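Local coordinates for SxtG (Microseira wollei, PDB 6U1R), which probably transfers an amidino group, as in glycine amidinotransferases, within the saxitoxin biosynthetic pathway of a cyanobacterium, at residues L324-D327 with E328-I332; K342-K345 with D346-F349. One frame throughout, in Å; residues are numbered along the deposited sequence.

Contact 1. Residues L324-D327 with E328-I332; sequences LMLD and EERVI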
loop_
_atom_site.group_PDB
_atom_site.type_symbol
_atom_site.label_atom_id
_atom_site.label_comp_id
_atom_site.label_asym_id
_atom_site.label_seq_id
_atom_site.Cartn_x
_atom_site.Cartn_y
_atom_site.Cartn_z
ATOM N N LEU A 324 3.897 -14.438 24.177
ATOM C CA LEU A 324 2.859 -14.806 23.210
ATOM C C LEU A 324 1.799 -15.613 23.948
ATOM O O LEU A 324 2.121 -16.632 24.564
ATOM C CB LEU A 324 3.424 -15.621 22.036
ATOM C CG LEU A 324 2.385 -16.136 21.022
ATOM C CD1 LEU A 324 1.774 -14.973 20.275
ATOM C CD2 LEU A 324 2.961 -17.167 20.044
ATOM N N MET A 325 0.549 -15.160 23.870
ATOM C CA MET A 325 -0.586 -15.847 24.479
ATOM C C MET A 325 -1.164 -16.862 23.498
ATOM O O MET A 325 -1.491 -16.508 22.362
ATOM C CB MET A 325 -1.690 -14.861 24.865
ATOM C CG MET A 325 -1.284 -13.715 25.801
ATOM S SD MET A 325 -0.579 -14.266 27.330
ATOM C CE MET A 325 -1.949 -15.172 28.051
ATOM N N LEU A 326 -1.346 -18.099 23.961
ATOM C CA LEU A 326 -2.058 -19.113 23.193
ATOM C C LEU A 326 -3.554 -19.111 23.464
ATOM O O LEU A 326 -4.329 -19.613 22.635
ATOM C CB LEU A 326 -1.482 -20.496 23.506
ATOM C CG LEU A 326 0.039 -20.622 23.419
ATOM C CD1 LEU A 326 0.486 -22.062 23.630
ATOM C CD2 LEU A 326 0.568 -20.063 22.094
ATOM N N ASP A 327 -3.957 -18.604 24.623
ATOM C CA ASP A 327 -5.339 -18.285 24.976
ATOM C C ASP A 327 -5.228 -17.343 26.170
ATOM O O ASP A 327 -4.157 -16.777 26.406
ATOM C CB ASP A 327 -6.175 -19.551 25.238
ATOM C CG ASP A 327 -5.577 -20.463 26.289
ATOM O OD1 ASP A 327 -4.897 -19.976 27.219
ATOM O OD2 ASP A 327 -5.800 -21.693 26.173
ATOM N N GLU A 328 -6.313 -17.179 26.931
ATOM C CA GLU A 328 -6.273 -16.244 28.052
ATOM C C GLU A 328 -5.384 -16.709 29.204
ATOM O O GLU A 328 -5.110 -15.914 30.117
ATOM C CB GLU A 328 -7.690 -15.996 28.566
ATOM C CG GLU A 328 -8.576 -15.352 27.523
ATOM C CD GLU A 328 -9.954 -14.991 28.028
ATOM O OE1 GLU A 328 -10.186 -15.066 29.257
ATOM O OE2 GLU A 328 -10.803 -14.613 27.188
ATOM N N GLU A 329 -4.918 -17.952 29.183
ATOM C CA GLU A 329 -4.173 -18.537 30.294
ATOM C C GLU A 329 -2.757 -18.947 29.915
ATOM O O GLU A 329 -1.811 -18.637 30.647
ATOM C CB GLU A 329 -4.967 -19.746 30.831
ATOM C CG GLU A 329 -4.266 -20.537 31.908
ATOM C CD GLU A 329 -5.094 -21.732 32.405
ATOM O OE1 GLU A 329 -6.035 -22.147 31.694
ATOM O OE2 GLU A 329 -4.797 -22.259 33.501
ATOM N N ARG A 330 -2.586 -19.666 28.807
ATOM C CA ARG A 330 -1.293 -20.209 28.423
ATOM C C ARG A 330 -0.452 -19.139 27.735
ATOM O O ARG A 330 -0.913 -18.499 26.782
ATOM C CB ARG A 330 -1.472 -21.399 27.480
ATOM C CG ARG A 330 -2.060 -22.674 28.140
ATOM C CD ARG A 330 -2.306 -23.766 27.085
ATOM N NE ARG A 330 -3.340 -23.374 26.128
ATOM C CZ ARG A 330 -3.502 -23.882 24.902
ATOM N NH1 ARG A 330 -2.680 -24.807 24.433
ATOM N NH2 ARG A 330 -4.492 -23.444 24.126
ATOM N N VAL A 331 0.774 -18.960 28.212
ATOM C CA VAL A 331 1.662 -17.892 27.748
ATOM C C VAL A 331 3.070 -18.450 27.561
ATOM O O VAL A 331 3.620 -19.080 28.469
ATOM C CB VAL A 331 1.664 -16.695 28.731
ATOM C CG1 VAL A 331 1.947 -17.125 30.160
ATOM C CG2 VAL A 331 2.653 -15.623 28.278
ATOM N N ILE A 332 3.655 -18.230 26.371
ATOM C CA ILE A 332 5.026 -18.641 26.098
ATOM C C ILE A 332 5.948 -17.525 26.570
ATOM O O ILE A 332 5.739 -16.344 26.240
ATOM C CB ILE A 332 5.227 -18.969 24.605
ATOM C CG1 ILE A 332 4.423 -20.237 24.241
ATOM C CG2 ILE A 332 6.705 -19.183 24.283
ATOM C CD1 ILE A 332 4.425 -20.595 22.795
HETATM O O HOH W 1 -5.970 -22.911 28.524
#

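Contact 2. Residues K342-K345 with D346-F349; sequences KALK and DWGF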
loop_
_atom_site.group_PDB
_atom_site.type_symbol
_atom_site.label_atom_id
_atom_site.label_comp_id
_atom_site.label_asym_id
_atom_site.label_seq_id
_atom_site.Cartn_x
_atom_site.Cartn_y
_atom_site.Cartn_z
ATOM N N LYS A 342 7.708 -16.341 37.310
ATOM C CA LYS A 342 7.080 -16.378 38.629
ATOM C C LYS A 342 5.907 -15.407 38.720
ATOM O O LYS A 342 4.845 -15.752 39.253
ATOM C CB LYS A 342 8.108 -16.059 39.717
ATOM C CG LYS A 342 7.460 -15.991 41.116
ATOM C CD LYS A 342 8.461 -15.734 42.209
ATOM C CE LYS A 342 7.721 -15.540 43.536
ATOM N NZ LYS A 342 8.633 -14.985 44.581
ATOM N N ALA A 343 6.078 -14.182 38.209
ATOM C CA ALA A 343 4.992 -13.207 38.264
ATOM C C ALA A 343 3.782 -13.679 37.468
ATOM O O ALA A 343 2.636 -13.561 37.928
ATOM C CB ALA A 343 5.481 -11.854 37.755
ATOM N N LEU A 344 4.015 -14.221 36.272
ATOM C CA LEU A 344 2.906 -14.738 35.477
ATOM C C LEU A 344 2.141 -15.822 36.229
ATOM O O LEU A 344 0.906 -15.824 36.229
ATOM C CB LEU A 344 3.427 -15.267 34.148
ATOM C CG LEU A 344 3.872 -14.152 33.192
ATOM C CD1 LEU A 344 4.616 -14.743 32.025
ATOM C CD2 LEU A 344 2.649 -13.331 32.709
ATOM N N LYS A 345 2.849 -16.758 36.864
ATOM C CA LYS A 345 2.165 -17.793 37.645
ATOM C C LYS A 345 1.353 -17.174 38.774
ATOM O O LYS A 345 0.184 -17.525 38.984
ATOM C CB LYS A 345 3.175 -18.778 38.224
ATOM C CG LYS A 345 3.804 -19.691 37.211
ATOM C CD LYS A 345 4.936 -20.548 37.816
ATOM C CE LYS A 345 4.471 -21.324 39.038
ATOM N NZ LYS A 345 5.282 -22.562 39.255
ATOM N N ASP A 346 1.963 -16.249 39.513
ATOM C CA ASP A 346 1.274 -15.634 40.637
ATOM C C ASP A 346 0.069 -14.832 40.174
ATOM O O ASP A 346 -0.917 -14.723 40.913
ATOM C CB ASP A 346 2.242 -14.758 41.438
ATOM C CG ASP A 346 3.339 -15.577 42.138
ATOM O OD1 ASP A 346 3.255 -16.832 42.159
ATOM O OD2 ASP A 346 4.291 -14.968 42.658
ATOM N N TRP A 347 0.105 -14.287 38.950
ATOM C CA TRP A 347 -1.038 -13.564 38.402
ATOM C C TRP A 347 -2.113 -14.483 37.818
ATOM O O TRP A 347 -3.125 -13.977 37.323
ATOM C CB TRP A 347 -0.568 -12.581 37.318
ATOM C CG TRP A 347 0.139 -11.357 37.838
ATOM C CD1 TRP A 347 -0.134 -10.670 38.990
ATOM C CD2 TRP A 347 1.238 -10.677 37.215
ATOM N NE1 TRP A 347 0.736 -9.605 39.122
ATOM C CE2 TRP A 347 1.584 -9.589 38.044
ATOM C CE3 TRP A 347 1.963 -10.883 36.035
ATOM C CZ2 TRP A 347 2.621 -8.709 37.734
ATOM C CZ3 TRP A 347 2.993 -10.007 35.726
ATOM C CH2 TRP A 347 3.322 -8.937 36.586
ATOM N N GLY A 348 -1.912 -15.794 37.844
ATOM C CA GLY A 348 -2.915 -16.750 37.412
ATOM C C GLY A 348 -2.740 -17.328 36.024
ATOM O O GLY A 348 -3.634 -18.045 35.554
ATOM N N PHE A 349 -1.640 -17.025 35.343
ATOM C CA PHE A 349 -1.386 -17.563 34.019
ATOM C C PHE A 349 -0.637 -18.888 34.130
ATOM O O PHE A 349 -0.191 -19.295 35.203
ATOM C CB PHE A 349 -0.612 -16.536 33.181
ATOM C CG PHE A 349 -1.365 -15.253 32.962
ATOM C CD1 PHE A 349 -2.299 -15.143 31.936
ATOM C CD2 PHE A 349 -1.148 -14.155 33.783
ATOM C CE1 PHE A 349 -2.993 -13.965 31.728
ATOM C CE2 PHE A 349 -1.849 -12.963 33.586
ATOM C CZ PHE A 349 -2.766 -12.860 32.562
HETATM O O HOH W 2 -0.869 -19.750 37.769
#

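Contact 1. Residues L324-D327 with E328-I332
The guanidinium of Arg330 has CB of Leu326 over the centre of one face, 4.1 Å above the plane, and the carboxylate of Asp327 at its edge. NE and NH2 of Arg330 both reach Asp327 OD2, side-on and 3.0 Å away in each case. That oxygen lies almost in the guanidinium plane, yet both nitrogens come from above the same face of the carboxylate, the two planes being 51° apart. A bend at chi3 (-65°) turns the arginine back over Leu326 to make this grip, and NH1 of Arg330 goes on to a salt bridge with Glu103. Asp327 OD1 accepts from Arg330 N (2.8 Å, nearly straight at 173°) and from Glu329 N, which arrive from opposite faces of the carboxylate. CG of Asp327 sits between its backbone N and carbonyl carbon, which brings OD1 to these two amides. Leu324 and Ile332 form an antiparallel hydrogen-bonded strand pair, Ile332 N bonding to Leu324 O at 2.9 Å, and Leu326 N bonds to Arg330 O next to the turn. On the face shared by Met325 and Val331, Met325 SD sits 3.6 Å from Val331 CB. With four protein N-H groups and a water donating to it, the Asp327 carboxylate is probably stabilised as the anion and ties the hairpin turn to its returning strand.

Contact 2. Residues K342-K345 with D346-F349
The shortest sound protein bond runs from Trp347 N to Ala343 O, at 2.8 Å, and the same carbonyl oxygen also lies 2.9 Å above the plane of the Trp347 indole, offset toward its rim. Ala343 covers the ring further out: its CB stands 3.9 Å from the centroid of the six-membered ring and 19° off the normal, a CH-pi contact over the face. With chi1 at -74°, CG of Trp347 is anti to its own carbonyl carbon, which folds the indole back along the last helical turn. Leu344 CD2 touches both aromatic residues, 4.0 Å from Phe349 CD2 and somewhat farther from Trp347 CE3. Leu344 O is at the edge of the Phe349 ring, near its plane, and accepts Phe349 N at 3.0 Å. Gly348 N bonds to Lys345 O, approaching from well above the carbonyl plane; a water donates to this oxygen and to Phe349 O, bridging them at 2.7 Å each. Around the ending, Trp347 and Phe349 pack on Leu299, and Leu344 and Phe349 on Leu272. The positive phi of Gly348 (100°) and the two bonds back into the last turn, Phe349 N to Leu344 O and Gly348 N to Lys345 O, define a Schellman motif closing helix 338-346.

How the contacts relate
The two contacts follow one another along the chain, with about 12 Å between their centres. Phe349 joins them directly: its CE1 is 3.3 Å from Glu328 O, its CB 3.5 Å from Glu329 O, and its CD1 3.9 Å from Met325 CE. Strand 330-334 leads from the hairpin into helix 338-346, whose end releases strand 350-354 to run parallel beside 330-334, a beta-alpha-beta crossover. Backbone bonds from Val331 to Lys350 and Ile352 register that pairing. Contact 1 lies nearer the probable active site: the Leu324 side chain is about 9 Å from that of Cys368, the predicted amidino-cysteine nucleophile, whereas contact 2 lies away from it.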